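Local atomic coordinates of protein ACDH-11, isoform b (Caenorhabditis elegans, PDB entry 4Y9J), a protein that belongs to the acyl-CoA dehydrogenase family of flavoproteins and binds flavin-adenine dinucleotide together with UCC. Residues 398-403 and 454-459; 312-317 and 377-382. All blocks are in the same frame, centred on the assembly; numbering follows the deposited sequence.

Contact 1. Residues 398-403 and 454-459. With UCC (S-{(3S,5R,9R)-1-[(2R,3S,4R,5R)-5-(6-amino-9H-purin-9-yl)-4-hydroxy-3-(phosphonooxy)tetrahydrofuran-2-yl]-3,5,9-trihydroxy-8,8-dimethyl-3,5-dioxido-10,14-dioxo-2,4,6-trioxa-11,15-diaza-3lambda~5~,5lambda~5~-diphosphaheptadecan-17-yl} undecanethioate), chain F.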
loop_
_atom_site.group_PDB
_atom_site.type_symbol
_atom_site.label_atom_id
_atom_site.label_comp_id
_atom_site.label_asym_id
_atom_site.label_seq_id
_atom_site.Cartn_x
_atom_site.Cartn_y
_atom_site.Cartn_z
ATOM N N ILE B 398 -28.103 -16.566 31.843
ATOM C CA ILE B 398 -28.026 -15.234 31.252
ATOM C C ILE B 398 -26.817 -14.983 30.341
ATOM O O ILE B 398 -26.910 -14.234 29.403
ATOM C CB ILE B 398 -28.179 -14.131 32.306
ATOM C CG1 ILE B 398 -28.663 -12.837 31.655
ATOM C CG2 ILE B 398 -26.882 -13.880 33.039
ATOM C CD1 ILE B 398 -28.962 -11.760 32.659
ATOM N N THR B 399 -25.698 -15.629 30.609
ATOM C CA THR B 399 -24.484 -15.340 29.939
ATOM C C THR B 399 -24.618 -15.641 28.441
ATOM O O THR B 399 -24.389 -14.735 27.598
ATOM C CB THR B 399 -23.329 -16.095 30.624
ATOM O OG1 THR B 399 -23.098 -15.467 31.866
ATOM C CG2 THR B 399 -22.095 -15.919 29.837
ATOM N N PRO B 400 -25.082 -16.867 28.081
ATOM C CA PRO B 400 -25.218 -17.085 26.630
ATOM C C PRO B 400 -26.393 -16.334 25.989
ATOM O O PRO B 400 -26.282 -15.924 24.817
ATOM C CB PRO B 400 -25.439 -18.595 26.529
ATOM C CG PRO B 400 -26.010 -19.008 27.889
ATOM C CD PRO B 400 -25.238 -18.126 28.830
ATOM N N VAL B 401 -27.482 -16.170 26.747
ATOM C CA VAL B 401 -28.682 -15.476 26.267
ATOM C C VAL B 401 -28.298 -14.023 25.946
ATOM O O VAL B 401 -28.562 -13.522 24.857
ATOM C CB VAL B 401 -29.829 -15.547 27.282
ATOM C CG1 VAL B 401 -30.983 -14.671 26.840
ATOM C CG2 VAL B 401 -30.280 -16.979 27.490
ATOM N N LEU B 402 -27.630 -13.369 26.890
ATOM C CA LEU B 402 -27.133 -12.001 26.669
ATOM C C LEU B 402 -26.210 -11.824 25.469
ATOM O O LEU B 402 -26.437 -10.972 24.588
ATOM C CB LEU B 402 -26.444 -11.506 27.910
ATOM C CG LEU B 402 -25.710 -10.193 27.838
ATOM C CD1 LEU B 402 -26.646 -9.036 27.594
ATOM C CD2 LEU B 402 -24.920 -9.941 29.113
ATOM N N LYS B 403 -25.181 -12.659 25.430
ATOM C CA LYS B 403 -24.256 -12.619 24.335
ATOM C C LYS B 403 -24.980 -12.797 23.004
ATOM O O LYS B 403 -24.771 -12.004 22.052
ATOM C CB LYS B 403 -23.150 -13.680 24.528
ATOM C CG LYS B 403 -21.887 -13.586 23.656
ATOM C CD LYS B 403 -22.086 -13.698 22.161
ATOM C CE LYS B 403 -20.828 -14.166 21.457
ATOM N NZ LYS B 403 -20.914 -14.183 19.993
ATOM N N LEU B 454 -27.763 -23.284 21.438
ATOM C CA LEU B 454 -27.602 -24.641 21.864
ATOM C C LEU B 454 -27.032 -24.742 23.293
ATOM O O LEU B 454 -27.398 -25.679 24.015
ATOM C CB LEU B 454 -26.723 -25.385 20.901
ATOM C CG LEU B 454 -27.381 -25.619 19.557
ATOM C CD1 LEU B 454 -26.406 -26.319 18.663
ATOM C CD2 LEU B 454 -28.603 -26.474 19.675
ATOM N N ASP B 455 -26.211 -23.786 23.704
ATOM C CA ASP B 455 -25.682 -23.726 25.073
ATOM C C ASP B 455 -26.812 -23.408 26.002
ATOM O O ASP B 455 -26.879 -23.953 27.120
ATOM C CB ASP B 455 -24.564 -22.697 25.233
ATOM C CG ASP B 455 -23.947 -22.698 26.655
ATOM O OD1 ASP B 455 -23.533 -23.793 27.117
ATOM O OD2 ASP B 455 -23.863 -21.630 27.338
ATOM N N VAL B 456 -27.729 -22.544 25.573
ATOM C CA VAL B 456 -28.898 -22.320 26.406
ATOM C C VAL B 456 -29.619 -23.664 26.696
ATOM O O VAL B 456 -30.113 -23.944 27.839
ATOM C CB VAL B 456 -29.843 -21.288 25.761
ATOM C CG1 VAL B 456 -31.136 -21.224 26.542
ATOM C CG2 VAL B 456 -29.211 -19.916 25.734
ATOM N N LEU B 457 -29.727 -24.485 25.647
ATOM C CA LEU B 457 -30.319 -25.814 25.804
ATOM C C LEU B 457 -29.450 -26.745 26.690
ATOM O O LEU B 457 -29.971 -27.512 27.493
ATOM C CB LEU B 457 -30.596 -26.455 24.446
ATOM C CG LEU B 457 -31.630 -25.725 23.581
ATOM C CD1 LEU B 457 -31.913 -26.638 22.404
ATOM C CD2 LEU B 457 -32.939 -25.380 24.321
ATOM N N ARG B 458 -28.129 -26.700 26.560
ATOM C CA ARG B 458 -27.292 -27.438 27.500
ATOM C C ARG B 458 -27.599 -26.988 28.947
ATOM O O ARG B 458 -27.630 -27.833 29.890
ATOM C CB ARG B 458 -25.827 -27.211 27.146
ATOM C CG ARG B 458 -24.811 -27.745 28.172
ATOM C CD ARG B 458 -23.447 -27.084 27.924
ATOM N NE ARG B 458 -22.787 -27.669 26.769
ATOM C CZ ARG B 458 -22.510 -27.062 25.609
ATOM N NH1 ARG B 458 -22.772 -25.768 25.379
ATOM N NH2 ARG B 458 -21.930 -27.784 24.656
ATOM N N VAL B 459 -27.823 -25.681 29.147
ATOM C CA VAL B 459 -28.190 -25.163 30.478
ATOM C C VAL B 459 -29.420 -25.854 31.043
ATOM O O VAL B 459 -29.435 -26.270 32.225
ATOM C CB VAL B 459 -28.298 -23.622 30.538
ATOM C CG1 VAL B 459 -28.681 -23.197 31.963
ATOM C CG2 VAL B 459 -26.951 -23.027 30.223
HETATM O OA1 UCC F . -13.518 -16.561 19.456
HETATM C CA1 UCC F . -12.554 -16.498 20.314
HETATM C CA2 UCC F . -11.713 -15.283 20.722
HETATM C CA3 UCC F . -12.193 -13.904 20.394
HETATM C CA4 UCC F . -11.951 -12.906 21.575
HETATM C CA5 UCC F . -13.302 -12.487 22.172
HETATM C CA6 UCC F . -13.339 -11.028 22.466
HETATM C CA7 UCC F . -14.674 -10.607 23.059
HETATM C CA8 UCC F . -14.299 -9.218 23.389
HETATM C CA9 UCC F . -15.163 -8.125 23.057
HETATM C C10 UCC F . -14.615 -7.209 22.058
HETATM C C11 UCC F . -15.617 -7.365 20.924
HETATM S S UCC F . -11.940 -17.791 21.180
HETATM C CP1 UCC F . -12.844 -19.310 20.691
HETATM C CP2 UCC F . -14.313 -19.301 20.985
HETATM N NP1 UCC F . -14.926 -20.637 20.840
HETATM C CP3 UCC F . -16.146 -20.811 21.353
HETATM O OP1 UCC F . -16.835 -19.907 21.827
HETATM C CP4 UCC F . -16.664 -22.233 21.407
HETATM C CP5 UCC F . -18.060 -22.286 20.768
HETATM N NP2 UCC F . -18.511 -23.642 21.057
HETATM C CP6 UCC F . -19.078 -24.020 22.202
HETATM O OP2 UCC F . -19.383 -23.241 23.094
HETATM C CP8 UCC F . -19.440 -25.490 22.270
HETATM O OP3 UCC F . -20.787 -25.614 22.818
HETATM C CPB UCC F . -18.629 -26.341 23.219
HETATM C CP7 UCC F . -18.299 -25.797 24.617
HETATM C CP9 UCC F . -17.162 -26.044 22.678
HETATM C CPA UCC F . -18.585 -27.841 22.852
HETATM O O7 UCC F . -17.730 -28.544 23.788
HETATM P P2 UCC F . -17.896 -30.143 23.991
HETATM O O21 UCC F . -16.851 -30.655 24.969
HETATM O O22 UCC F . -18.129 -30.729 22.591
HETATM O O6 UCC F . -19.377 -30.168 24.665
HETATM P P1 UCC F . -19.807 -30.675 26.112
HETATM O O11 UCC F . -19.490 -32.145 26.344
HETATM O O12 UCC F . -21.228 -30.205 26.209
HETATM O "O5'" UCC F . -18.828 -29.709 27.056
HETATM C "C5'" UCC F . -17.846 -30.310 27.935
HETATM C "C4'" UCC F . -17.993 -29.802 29.383
HETATM C "C3'" UCC F . -19.365 -30.144 29.958
HETATM O "O3'" UCC F . -19.143 -30.318 31.334
HETATM P P3 UCC F . -19.354 -31.708 32.055
HETATM O O33 UCC F . -18.889 -31.407 33.462
HETATM O O32 UCC F . -18.348 -32.628 31.403
HETATM O O31 UCC F . -20.857 -32.018 31.843
HETATM C "C2'" UCC F . -20.230 -28.908 29.747
HETATM O "O2'" UCC F . -21.207 -28.669 30.758
HETATM O "O4'" UCC F . -17.894 -28.363 29.408
HETATM C "C1'" UCC F . -19.129 -27.849 29.890
HETATM N N9 UCC F . -19.415 -26.546 29.272
HETATM C C4 UCC F . -19.682 -25.466 29.999
HETATM N N3 UCC F . -19.708 -25.174 31.322
HETATM C C8 UCC F . -19.518 -26.282 27.949
HETATM N N7 UCC F . -19.815 -24.978 27.793
HETATM C C5 UCC F . -19.920 -24.411 29.016
HETATM C C6 UCC F . -20.162 -23.048 29.560
HETATM N N6 UCC F . -20.390 -22.024 28.698
HETATM N N1 UCC F . -20.220 -22.898 30.922
HETATM C C2 UCC F . -19.999 -23.935 31.757
#
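Two antiparallel helices of the C-terminal helical part of the acyl-CoA dehydrogenase fold, 389-419 and 449-461, meet where Pro400 and Val401 touch Asp455 and Val456. The two segments run at 162° to each other, their axes 9.0 Å apart at closest approach. Pro400, whose backbone N makes no bond to the preceding turn and so kinks helix 389-419, turns its ring toward the other helix. Its CG lies 3.4 Å from Asp455 OD2, the ring standing roughly square to the aspartate side chain, and 4.0 Å from Val456 CG2. That same methyl branch of Val456 is shared with Val401, whose CG2 slants against it at 3.6 Å. Val401 also packs on Ile531 and Ala532 of helix 524-545, in the ACDH-11 C-terminal domain-like region. Asp455 also carries the polar part. Its CG is anti to its own backbone N (chi1 -176°), which brings the carboxylate beside Arg458 one turn further on. Arg458 NH1 binds Asp455 OD1 at 2.7 Å, within the guanidinium plane but 22° out of the carboxylate plane and on the anti side, a bond that probably limits rotation of the guanidinium. OD1 has a second cation, Arg396, in a salt bridge from helix 389-419. With its bend at chi3, Arg458 brings its guanidinium to UCC: NE and NH2 both donate to phosphate oxygen O12, each at 3.0 Å, forming a two-pronged grip, while NH1, besides holding Asp455, converges with NH2 on OP3. Carbon C8 of the UCC purine sits over one guanidinium face, offset toward the rim and 3.7 Å from Arg458 NE.

Contact 2. Residues 312-317 and 377-382; sequences LNITRI and RLLGLS. With UCC (S-{(3S,5R,9R)-1-[(2R,3S,4R,5R)-5-(6-amino-9H-purin-9-yl)-4-hydroxy-3-(phosphonooxy)tetrahydrofuran-2-yl]-3,5,9-trihydroxy-8,8-dimethyl-3,5-dioxido-10,14-dioxo-2,4,6-trioxa-11,15-diaza-3lambda~5~,5lambda~5~-diphosphaheptadecan-17-yl} undecanethioate), chain F.
Leu379 points from helix 352-383 toward helix 304-338, and its CD2 methyl is received by two isoleucines one turn apart. Ile314 crosses it at about a right angle, with Ile314 CD1 3.7 Å from Leu379 CD2. Ile317 comes in on a slant, and its CD1 stands 4.2 Å from the same methyl. The backbones stay well apart, 9.2 Å between the CA atoms of Ile314 and Leu379, so the side chains alone bridge the gap. Leu379 manages its share with CG anti to the backbone N (chi1 178°), and Ile314, whose CB does not aim at the partner helix, reaches over through its bent outer torsion (chi2 -70°). Helix 143-158 closes in through Lys154, which touches both Ile314 and Leu379.

On another side of the same turns, helix 304-338 faces UCC. Asn313 offers its carboxamide to the Watson-Crick edge of the purine: OD1 accepts from UCC N6 at 3.1 Å, and Asn313 ND2 donates to UCC N1, also at 3.1 Å. Arg316 has two deposited conformers; in the one described, the chain is extended, NH2 lies between two carbonyl oxygens, 2.7 Å from UCC OP1 and 3.0 Å from UCC OP2, and Leu312 CB covers one guanidinium face.

Chemically, the helix is divided: between these two segments the touching atoms are methyl groups, whereas toward UCC the Asn313 amide pairs an acceptor and a donor with N6 and N1, consistent with recognition of adenine, while Arg316, in that conformer, donates to two carbonyl oxygens.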
loop_
_atom_site.group_PDB
_atom_site.type_symbol
_atom_site.label_atom_id
_atom_site.label_comp_id
_atom_site.label_asym_id
_atom_site.label_seq_id
_atom_site.Cartn_x
_atom_site.Cartn_y
_atom_site.Cartn_z
ATOM N N LEU B 312 -14.621 -18.764 28.449
ATOM C CA LEU B 312 -15.780 -18.608 27.521
ATOM C C LEU B 312 -16.859 -17.689 28.153
ATOM O O LEU B 312 -17.292 -16.711 27.532
ATOM C CB LEU B 312 -16.424 -19.960 27.129
ATOM C CG LEU B 312 -15.566 -21.027 26.386
ATOM C CD1 LEU B 312 -16.374 -22.350 26.250
ATOM C CD2 LEU B 312 -15.099 -20.461 25.036
ATOM N N ASN B 313 -17.275 -17.946 29.380
ATOM C CA ASN B 313 -18.294 -17.121 29.943
ATOM C C ASN B 313 -17.931 -15.685 30.174
ATOM O O ASN B 313 -18.782 -14.850 29.943
ATOM C CB ASN B 313 -18.770 -17.755 31.213
ATOM C CG ASN B 313 -19.574 -19.049 30.914
ATOM O OD1 ASN B 313 -20.208 -19.189 29.813
ATOM N ND2 ASN B 313 -19.539 -20.014 31.854
ATOM N N ILE B 314 -16.688 -15.377 30.652
ATOM C CA ILE B 314 -16.301 -13.974 30.869
ATOM C C ILE B 314 -16.176 -13.269 29.589
ATOM O O ILE B 314 -16.599 -12.115 29.509
ATOM C CB ILE B 314 -14.954 -13.848 31.692
ATOM C CG1 ILE B 314 -15.179 -14.232 33.128
ATOM C CG2 ILE B 314 -14.355 -12.428 31.630
ATOM C CD1 ILE B 314 -16.011 -13.248 33.933
ATOM N N THR B 315 -15.614 -13.932 28.552
ATOM C CA THR B 315 -15.429 -13.281 27.325
ATOM C C THR B 315 -16.788 -13.012 26.657
ATOM O O THR B 315 -16.940 -11.992 25.975
ATOM C CB THR B 315 -14.500 -14.018 26.278
ATOM O OG1 THR B 315 -15.034 -15.317 25.955
ATOM C CG2 THR B 315 -13.040 -14.150 26.788
ATOM N N ARG B 316 -17.727 -13.910 26.845
ATOM C CA ARG B 316 -19.103 -13.734 26.310
ATOM C C ARG B 316 -19.799 -12.493 26.940
ATOM O O ARG B 316 -20.410 -11.709 26.247
ATOM C CB ARG B 316 -19.906 -15.058 26.474
ATOM C CG ARG B 316 -19.339 -16.081 25.480
ATOM C CD ARG B 316 -19.925 -17.497 25.511
ATOM N NE ARG B 316 -19.236 -18.347 24.570
ATOM C CZ ARG B 316 -19.350 -19.654 24.557
ATOM N NH1 ARG B 316 -20.038 -20.245 25.471
ATOM N NH2 ARG B 316 -18.732 -20.400 23.689
ATOM N N ILE B 317 -19.587 -12.209 28.227
ATOM C CA ILE B 317 -20.087 -10.931 28.827
ATOM C C ILE B 317 -19.380 -9.655 28.203
ATOM O O ILE B 317 -20.009 -8.622 27.906
ATOM C CB ILE B 317 -19.908 -10.925 30.328
ATOM C CG1 ILE B 317 -20.798 -12.043 30.953
ATOM C CG2 ILE B 317 -20.191 -9.552 30.932
ATOM C CD1 ILE B 317 -20.846 -12.035 32.439
ATOM N N ARG B 377 -24.263 -7.850 37.828
ATOM C CA ARG B 377 -24.785 -8.066 39.218
ATOM C C ARG B 377 -24.662 -9.502 39.631
ATOM O O ARG B 377 -24.105 -9.798 40.703
ATOM C CB ARG B 377 -26.241 -7.636 39.321
ATOM C CG ARG B 377 -26.821 -7.648 40.697
ATOM C CD ARG B 377 -28.311 -7.309 40.725
ATOM N NE ARG B 377 -29.143 -8.399 40.207
ATOM C CZ ARG B 377 -29.622 -9.388 40.919
ATOM N NH1 ARG B 377 -29.366 -9.447 42.220
ATOM N NH2 ARG B 377 -30.335 -10.332 40.351
ATOM N N LEU B 378 -25.180 -10.401 38.811
ATOM C CA LEU B 378 -25.181 -11.851 39.103
ATOM C C LEU B 378 -23.759 -12.431 39.137
ATOM O O LEU B 378 -23.475 -13.329 39.938
ATOM C CB LEU B 378 -25.995 -12.654 38.070
ATOM C CG LEU B 378 -27.508 -12.389 38.098
ATOM C CD1 LEU B 378 -28.128 -12.918 36.804
ATOM C CD2 LEU B 378 -28.134 -12.995 39.314
ATOM N N LEU B 379 -22.861 -11.867 38.340
ATOM C CA LEU B 379 -21.472 -12.346 38.328
ATOM C C LEU B 379 -20.814 -11.972 39.632
ATOM O O LEU B 379 -20.121 -12.770 40.275
ATOM C CB LEU B 379 -20.697 -11.759 37.149
ATOM C CG LEU B 379 -19.209 -12.131 37.038
ATOM C CD1 LEU B 379 -19.036 -13.631 36.894
ATOM C CD2 LEU B 379 -18.543 -11.393 35.883
ATOM N N GLY B 380 -20.998 -10.718 40.016
ATOM C CA GLY B 380 -20.454 -10.226 41.273
ATOM C C GLY B 380 -20.937 -11.002 42.484
ATOM O O GLY B 380 -20.115 -11.417 43.352
ATOM N N LEU B 381 -22.259 -11.220 42.577
ATOM C CA LEU B 381 -22.830 -12.032 43.665
ATOM C C LEU B 381 -22.230 -13.437 43.705
ATOM O O LEU B 381 -21.856 -13.931 44.779
ATOM C CB LEU B 381 -24.327 -12.099 43.546
ATOM C CG LEU B 381 -25.133 -10.843 43.846
ATOM C CD1 LEU B 381 -26.582 -11.139 43.489
ATOM C CD2 LEU B 381 -25.042 -10.458 45.300
ATOM N N SER B 382 -21.982 -14.033 42.552
ATOM C CA SER B 382 -21.406 -15.362 42.531
ATOM C C SER B 382 -19.947 -15.409 43.027
ATOM O O SER B 382 -19.539 -16.281 43.822
ATOM C CB SER B 382 -21.430 -15.845 41.107
ATOM O OG SER B 382 -20.902 -17.135 41.101
HETATM O OA1 UCC F . -13.518 -16.561 19.456
HETATM C CA1 UCC F . -12.554 -16.498 20.314
HETATM C CA2 UCC F . -11.713 -15.283 20.722
HETATM C CA3 UCC F . -12.193 -13.904 20.394
HETATM C CA4 UCC F . -11.951 -12.906 21.575
HETATM C CA5 UCC F . -13.302 -12.487 22.172
HETATM C CA6 UCC F . -13.339 -11.028 22.466
HETATM C CA7 UCC F . -14.674 -10.607 23.059
HETATM C CA8 UCC F . -14.299 -9.218 23.389
HETATM C CA9 UCC F . -15.163 -8.125 23.057
HETATM C C10 UCC F . -14.615 -7.209 22.058
HETATM C C11 UCC F . -15.617 -7.365 20.924
HETATM S S UCC F . -11.940 -17.791 21.180
HETATM C CP1 UCC F . -12.844 -19.310 20.691
HETATM C CP2 UCC F . -14.313 -19.301 20.985
HETATM N NP1 UCC F . -14.926 -20.637 20.840
HETATM C CP3 UCC F . -16.146 -20.811 21.353
HETATM O OP1 UCC F . -16.835 -19.907 21.827
HETATM C CP4 UCC F . -16.664 -22.233 21.407
HETATM C CP5 UCC F . -18.060 -22.286 20.768
HETATM N NP2 UCC F . -18.511 -23.642 21.057
HETATM C CP6 UCC F . -19.078 -24.020 22.202
HETATM O OP2 UCC F . -19.383 -23.241 23.094
HETATM C CP8 UCC F . -19.440 -25.490 22.270
HETATM O OP3 UCC F . -20.787 -25.614 22.818
HETATM C CPB UCC F . -18.629 -26.341 23.219
HETATM C CP7 UCC F . -18.299 -25.797 24.617
HETATM C CP9 UCC F . -17.162 -26.044 22.678
HETATM C CPA UCC F . -18.585 -27.841 22.852
HETATM O O7 UCC F . -17.730 -28.544 23.788
HETATM P P2 UCC F . -17.896 -30.143 23.991
HETATM O O21 UCC F . -16.851 -30.655 24.969
HETATM O O22 UCC F . -18.129 -30.729 22.591
HETATM O O6 UCC F . -19.377 -30.168 24.665
HETATM P P1 UCC F . -19.807 -30.675 26.112
HETATM O O11 UCC F . -19.490 -32.145 26.344
HETATM O O12 UCC F . -21.228 -30.205 26.209
HETATM O "O5'" UCC F . -18.828 -29.709 27.056
HETATM C "C5'" UCC F . -17.846 -30.310 27.935
HETATM C "C4'" UCC F . -17.993 -29.802 29.383
HETATM C "C3'" UCC F . -19.365 -30.144 29.958
HETATM O "O3'" UCC F . -19.143 -30.318 31.334
HETATM P P3 UCC F . -19.354 -31.708 32.055
HETATM O O33 UCC F . -18.889 -31.407 33.462
HETATM O O32 UCC F . -18.348 -32.628 31.403
HETATM O O31 UCC F . -20.857 -32.018 31.843
HETATM C "C2'" UCC F . -20.230 -28.908 29.747
HETATM O "O2'" UCC F . -21.207 -28.669 30.758
HETATM O "O4'" UCC F . -17.894 -28.363 29.408
HETATM C "C1'" UCC F . -19.129 -27.849 29.890
HETATM N N9 UCC F . -19.415 -26.546 29.272
HETATM C C4 UCC F . -19.682 -25.466 29.999
HETATM N N3 UCC F . -19.708 -25.174 31.322
HETATM C C8 UCC F . -19.518 -26.282 27.949
HETATM N N7 UCC F . -19.815 -24.978 27.793
HETATM C C5 UCC F . -19.920 -24.411 29.016
HETATM C C6 UCC F . -20.162 -23.048 29.560
HETATM N N6 UCC F . -20.390 -22.024 28.698
HETATM N N1 UCC F . -20.220 -22.898 30.922
HETATM C C2 UCC F . -19.999 -23.935 31.757
#

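Helix 389-419 is the shared neighbour: segment 398-403 belongs to it, and it also packs against both helices of contact 2. The centres of the two contacts lie 12 Å apart. Thr399 CG2 rests 3.5 Å from Asn313 O, Lys403 CG comes equally near to Arg316 O at 3.5 Å, and Ile398 CG2 meets Leu378 CD1 at 4.1 Å. Contact 2 closes in sequence before contact 1 opens. Both converge on one UCC molecule: Arg458 of segment 454-459 binds one diphosphate oxygen, O12, and OP3, while segment 312-317 takes the purine edge and the two carbonyl oxygens. Leu454, on segment 454-459, touches flavin-adenine dinucleotide, and the Asp455 side chain is about 10 Å from it.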